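Local coordinates for probable ABC transporter extracellular-binding protein YckB (Bacillus subtilis, PDB 2IEE) that probably serves as the extracellular solute-binding component of an ABC transport system, delivering a still unidentified solute to its membrane partners, at residues A[25-28]-A[34-37]; A[89-92]-A[96-99]. One frame throughout, in Å; residues are numbered along the deposited sequence.

Contact 1: residues A[25-28]-A[34-37]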
ATOM      1  N   VAL A  25      -7.437  -6.630 -15.190  1.00 15.06           N
ATOM      2  CA  VAL A  25      -7.262  -5.954 -13.910  1.00 13.99           C
ATOM      3  C   VAL A  25      -6.571  -4.606 -14.036  1.00 14.51           C
ATOM      4  O   VAL A  25      -5.514  -4.485 -14.658  1.00 14.58           O
ATOM      5  CB  VAL A  25      -6.447  -6.833 -12.926  1.00 13.72           C
ATOM      6  CG1 VAL A  25      -6.444  -6.201 -11.536  1.00 11.41           C
ATOM      7  CG2 VAL A  25      -7.028  -8.237 -12.872  1.00 12.72           C
ATOM      8  N   ALA A  26      -7.174  -3.593 -13.429  1.00 15.13           N
ATOM      9  CA  ALA A  26      -6.611  -2.254 -13.462  1.00 15.78           C
ATOM     10  C   ALA A  26      -5.654  -2.072 -12.294  1.00 16.59           C
ATOM     11  O   ALA A  26      -5.888  -2.575 -11.192  1.00 15.31           O
ATOM     12  CB  ALA A  26      -7.721  -1.207 -13.391  1.00 16.27           C
ATOM     13  N   THR A  27      -4.570  -1.353 -12.556  1.00 17.49           N
ATOM     14  CA  THR A  27      -3.561  -1.058 -11.552  1.00 18.81           C
ATOM     15  C   THR A  27      -2.792   0.148 -12.083  1.00 19.00           C
ATOM     16  O   THR A  27      -2.824   0.426 -13.284  1.00 18.96           O
ATOM     17  CB  THR A  27      -2.606  -2.249 -11.336  1.00 18.01           C
ATOM     18  OG1 THR A  27      -1.781  -1.994 -10.195  1.00 17.96           O
ATOM     19  CG2 THR A  27      -1.728  -2.463 -12.557  1.00 20.06           C
ATOM     20  N   SER A  28      -2.108   0.865 -11.198  1.00 17.52           N
ATOM     21  CA  SER A  28      -1.385   2.056 -11.611  1.00 17.36           C
ATOM     22  C   SER A  28       0.043   1.828 -12.085  1.00 19.33           C
ATOM     23  O   SER A  28       0.468   2.400 -13.086  1.00 20.16           O
ATOM     24  CB  SER A  28      -1.381   3.077 -10.474  1.00 16.86           C
ATOM     25  OG  SER A  28      -0.651   2.600  -9.359  1.00 17.93           O
ATOM     26  N   THR A  34       4.364  -2.342  -4.501  1.00 10.76           N
ATOM     27  CA  THR A  34       3.199  -3.200  -4.681  1.00 14.18           C
ATOM     28  C   THR A  34       2.696  -3.274  -6.125  1.00 14.31           C
ATOM     29  O   THR A  34       2.098  -4.270  -6.536  1.00 13.41           O
ATOM     30  CB  THR A  34       2.059  -2.753  -3.746  1.00 16.01           C
ATOM     31  OG1 THR A  34       1.130  -3.832  -3.591  1.00 23.23           O
ATOM     32  CG2 THR A  34       1.338  -1.542  -4.318  1.00 14.43           C
ATOM     33  N   SER A  35       2.930  -2.210  -6.883  1.00 14.80           N
ATOM     34  CA  SER A  35       2.535  -2.152  -8.285  1.00 14.89           C
ATOM     35  C   SER A  35       3.456  -1.149  -8.972  1.00 14.27           C
ATOM     36  O   SER A  35       3.248   0.057  -8.880  1.00 16.96           O
ATOM     37  CB  SER A  35       1.077  -1.709  -8.425  1.00 12.85           C
ATOM     38  OG  SER A  35       0.718  -1.600  -9.793  1.00 15.32           O
ATOM     39  N   TYR A  36       4.482  -1.652  -9.646  1.00 13.17           N
ATOM     40  CA  TYR A  36       5.437  -0.784 -10.327  1.00 12.46           C
ATOM     41  C   TYR A  36       6.125  -1.556 -11.443  1.00 11.77           C
ATOM     42  O   TYR A  36       5.842  -2.729 -11.653  1.00 15.16           O
ATOM     43  CB  TYR A  36       6.496  -0.281  -9.336  1.00  9.95           C
ATOM     44  CG  TYR A  36       7.385  -1.383  -8.800  1.00  9.84           C
ATOM     45  CD1 TYR A  36       6.913  -2.290  -7.852  1.00  7.57           C
ATOM     46  CD2 TYR A  36       8.685  -1.543  -9.279  1.00  9.26           C
ATOM     47  CE1 TYR A  36       7.711  -3.332  -7.392  1.00 10.88           C
ATOM     48  CE2 TYR A  36       9.493  -2.579  -8.832  1.00 10.63           C
ATOM     49  CZ  TYR A  36       9.004  -3.470  -7.891  1.00 14.74           C
ATOM     50  OH  TYR A  36       9.808  -4.496  -7.461  1.00 13.69           O
ATOM     51  N   HIS A  37       7.037  -0.900 -12.149  1.00 12.37           N
ATOM     52  CA  HIS A  37       7.754  -1.555 -13.231  1.00 13.54           C
ATOM     53  C   HIS A  37       9.201  -1.838 -12.822  1.00 14.50           C
ATOM     54  O   HIS A  37       9.885  -0.974 -12.262  1.00 12.08           O
ATOM     55  CB  HIS A  37       7.733  -0.693 -14.495  1.00 13.41           C
ATOM     56  CG  HIS A  37       6.358  -0.384 -15.000  1.00 14.81           C
ATOM     57  ND1 HIS A  37       5.650   0.730 -14.602  1.00 17.18           N
ATOM     58  CD2 HIS A  37       5.554  -1.051 -15.862  1.00 14.43           C
ATOM     59  CE1 HIS A  37       4.471   0.738 -15.197  1.00 17.56           C
ATOM     60  NE2 HIS A  37       4.387  -0.333 -15.968  1.00 17.14           N
TER
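Ser28 and Ser35 bring the two backbones closest, with CA atoms 6.6 Å apart, and the hydrogen bond between the segments runs from side chain to side chain, linking the end of strand 22-27 to the loop entering strand 36-38. Ser35 OG donates a hydrogen bond to Thr27 OG1 at 2.6 Å. Both hydroxyls stand anti to their own backbone N (chi1 -171° for Thr27, 177° for Ser35), which extends them across the gap until they meet tip to tip. The Ser35 methylene follows behind, its CB 3.4 Å from Thr27 OG1. The methyl of Thr27 stays alongside, with CG2 3.8 Å from Ser35 OG. Thr27 OG1 has a second bond, to Ala88 O, in the segment that follows strand 86-87. A classic beta bulge sets Thr34 and Ser35 opposite Leu31. Strand 22-27 is the middle strand of a parallel sheet in this family 3 solute-binding protein, and the hydroxyl pair joins its C-terminal end to the turn after it. A valine in place of Thr27 would probably leave Ser35 OG without its acceptor and Ala88 O without this partner. Leu46 of strand 45-47 packs on both Thr27 and Ser35. Ser28 lies beside the pair, its N 4.0 Å from Ser35 OG, while its own hydroxyl has Asn89 as its probable partner.

Contact 2: residues A[89-92]-A[96-99]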
ATOM      1  N   ASN A  89      -5.024  -1.783  -6.624  1.00 16.89           N
ATOM      2  CA  ASN A  89      -4.152  -0.631  -6.512  1.00 18.05           C
ATOM      3  C   ASN A  89      -4.069  -0.105  -5.090  1.00 17.34           C
ATOM      4  O   ASN A  89      -4.351   1.065  -4.847  1.00 18.54           O
ATOM      5  CB  ASN A  89      -4.659   0.477  -7.444  1.00 19.96           C
ATOM      6  CG  ASN A  89      -3.602   1.534  -7.728  1.00 23.37           C
ATOM      7  OD1 ASN A  89      -3.903   2.727  -7.782  1.00 22.74           O
ATOM      8  ND2 ASN A  89      -2.360   1.096  -7.930  1.00 20.41           N
ATOM      9  N   ASP A  90      -3.704  -0.972  -4.151  1.00 17.16           N
ATOM     10  CA  ASP A  90      -3.554  -0.565  -2.761  1.00 18.41           C
ATOM     11  C   ASP A  90      -4.804   0.167  -2.251  1.00 18.59           C
ATOM     12  O   ASP A  90      -4.707   1.134  -1.494  1.00 16.73           O
ATOM     13  CB  ASP A  90      -2.323   0.344  -2.653  1.00 19.92           C
ATOM     14  CG  ASP A  90      -1.703   0.333  -1.273  1.00 22.56           C
ATOM     15  OD1 ASP A  90      -1.446  -0.772  -0.739  1.00 23.86           O
ATOM     16  OD2 ASP A  90      -1.457   1.429  -0.729  1.00 21.34           O
ATOM     17  N   ILE A  91      -5.977  -0.306  -2.659  1.00 17.19           N
ATOM     18  CA  ILE A  91      -7.227   0.321  -2.258  1.00 17.38           C
ATOM     19  C   ILE A  91      -7.715  -0.193  -0.907  1.00 16.51           C
ATOM     20  O   ILE A  91      -7.925  -1.392  -0.723  1.00 14.76           O
ATOM     21  CB  ILE A  91      -8.303   0.081  -3.326  1.00 19.32           C
ATOM     22  CG1 ILE A  91      -7.777   0.557  -4.683  1.00 20.16           C
ATOM     23  CG2 ILE A  91      -9.574   0.826  -2.963  1.00 17.74           C
ATOM     24  CD1 ILE A  91      -8.668   0.220  -5.850  1.00 23.17           C
ATOM     25  N   ASP A  92      -7.900   0.726   0.038  1.00 14.85           N
ATOM     26  CA  ASP A  92      -8.339   0.348   1.372  1.00 15.50           C
ATOM     27  C   ASP A  92      -9.765  -0.173   1.391  1.00 14.91           C
ATOM     28  O   ASP A  92     -10.614   0.236   0.593  1.00 12.24           O
ATOM     29  CB  ASP A  92      -8.247   1.531   2.346  1.00 16.70           C
ATOM     30  CG  ASP A  92      -6.845   2.114   2.446  1.00 18.36           C
ATOM     31  OD1 ASP A  92      -5.864   1.341   2.420  1.00 20.60           O
ATOM     32  OD2 ASP A  92      -6.726   3.353   2.568  1.00 19.61           O
ATOM     33  N   ASP A  96     -17.826   2.432   3.441  1.00 28.64           N
ATOM     34  CA  ASP A  96     -18.429   3.187   2.353  1.00 31.57           C
ATOM     35  C   ASP A  96     -18.258   2.455   1.024  1.00 30.20           C
ATOM     36  O   ASP A  96     -19.218   2.274   0.276  1.00 30.71           O
ATOM     37  CB  ASP A  96     -17.796   4.577   2.265  1.00 36.02           C
ATOM     38  CG  ASP A  96     -18.258   5.352   1.046  1.00 40.54           C
ATOM     39  OD1 ASP A  96     -19.475   5.604   0.925  1.00 43.41           O
ATOM     40  OD2 ASP A  96     -17.403   5.702   0.207  1.00 42.62           O
ATOM     41  N   ARG A  97     -17.034   2.023   0.741  1.00 29.57           N
ATOM     42  CA  ARG A  97     -16.746   1.316  -0.502  1.00 28.39           C
ATOM     43  C   ARG A  97     -17.399  -0.054  -0.569  1.00 27.66           C
ATOM     44  O   ARG A  97     -17.779  -0.507  -1.644  1.00 28.25           O
ATOM     45  CB  ARG A  97     -15.236   1.166  -0.684  1.00 27.20           C
ATOM     46  CG  ARG A  97     -14.531   2.477  -0.951  1.00 27.85           C
ATOM     47  CD  ARG A  97     -13.025   2.307  -0.991  1.00 24.69           C
ATOM     48  NE  ARG A  97     -12.365   3.559  -1.329  1.00 25.38           N
ATOM     49  CZ  ARG A  97     -11.074   3.803  -1.135  1.00 26.14           C
ATOM     50  NH1 ARG A  97     -10.292   2.873  -0.596  1.00 24.99           N
ATOM     51  NH2 ARG A  97     -10.567   4.980  -1.474  1.00 23.57           N
ATOM     52  N   GLU A  98     -17.535  -0.709   0.579  1.00 28.76           N
ATOM     53  CA  GLU A  98     -18.135  -2.039   0.638  1.00 29.90           C
ATOM     54  C   GLU A  98     -19.604  -2.089   0.227  1.00 30.90           C
ATOM     55  O   GLU A  98     -20.132  -3.162  -0.062  1.00 30.96           O
ATOM     56  CB  GLU A  98     -17.988  -2.623   2.043  1.00 30.04           C
ATOM     57  CG  GLU A  98     -16.566  -2.976   2.426  1.00 30.41           C
ATOM     58  CD  GLU A  98     -16.484  -3.634   3.788  1.00 30.51           C
ATOM     59  OE1 GLU A  98     -16.962  -3.034   4.768  1.00 30.93           O
ATOM     60  OE2 GLU A  98     -15.944  -4.755   3.877  1.00 33.81           O
ATOM     61  N   GLU A  99     -20.272  -0.942   0.213  1.00 32.55           N
ATOM     62  CA  GLU A  99     -21.673  -0.912  -0.185  1.00 34.79           C
ATOM     63  C   GLU A  99     -21.788  -0.693  -1.684  1.00 34.08           C
ATOM     64  O   GLU A  99     -22.840  -0.938  -2.275  1.00 35.02           O
ATOM     65  CB  GLU A  99     -22.425   0.192   0.566  1.00 37.83           C
ATOM     66  CG  GLU A  99     -23.173  -0.311   1.794  1.00 42.87           C
ATOM     67  CD  GLU A  99     -22.277  -1.081   2.748  1.00 45.55           C
ATOM     68  OE1 GLU A  99     -21.460  -0.443   3.450  1.00 46.20           O
ATOM     69  OE2 GLU A  99     -22.384  -2.327   2.790  1.00 45.80           O
TER
HETATM   70  O   HOH W   1      -7.244   3.361  -0.549  1.00 17.44           O
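Arg97 reaches back from the short helix 95-98 to the loop at Ile91 and Asp92. Its side chain leaves the backbone with CG anti to the carbonyl carbon (chi1 -69°) and then runs extended from CG to NE, which carries the guanidinium to the loop. There NH1 donates to Asp92 O at 2.9 Å, with an N-H...O angle of 153°. The oxygen lies almost in the guanidinium plane, whereas the donor is tilted 21° from the plane of the carbonyl. A water sits at the same guanidinium edge. It accepts from Arg97 NH1 at 3.1 Å and from Asp92 N at 2.8 Å, so both the N and the O of Asp92 are tied to this one nitrogen, one through water and one directly. In Ile91, CG2 stands anti to the backbone N while CG1 lies beside it. This directs the CG2 methyl over one face of the guanidinium, 3.2 Å from NH1 and 3.8 Å from CZ of Arg97. The Asp92 carboxylate makes no salt bridge here: its OD2 is 4.8 Å from Arg97 NH1, and its OD1 bonds to Gln209. Phe103 of strand 101-103 also packs against Arg97. The backbone N of Arg97 bonds to Thr94 OG1 at the start of helix 95-98, the short helix that follows strand 86-87 in this family 3 solute-binding protein.

In the fold
From the N terminus, the chain runs along strand 22-27, and contact 1 closes a short loop as it turns toward strand 36-38. The chain then passes through strand 45-47, helix 49-60, strand 64-69 and helix 75-81 to strand 86-87. Beyond that strand, contact 2 closes a second short loop at helix 95-98. The two loops are in series and neither nest nor cross. Their centres are about 16 Å apart, yet they touch where Ser28 and Asn89 probably share a hydrogen bond. Strands 22-27 and 86-87 are neighbours in the parallel sheet: contact 1 starts in the last residues of strand 22-27, and contact 2 follows the end of strand 86-87.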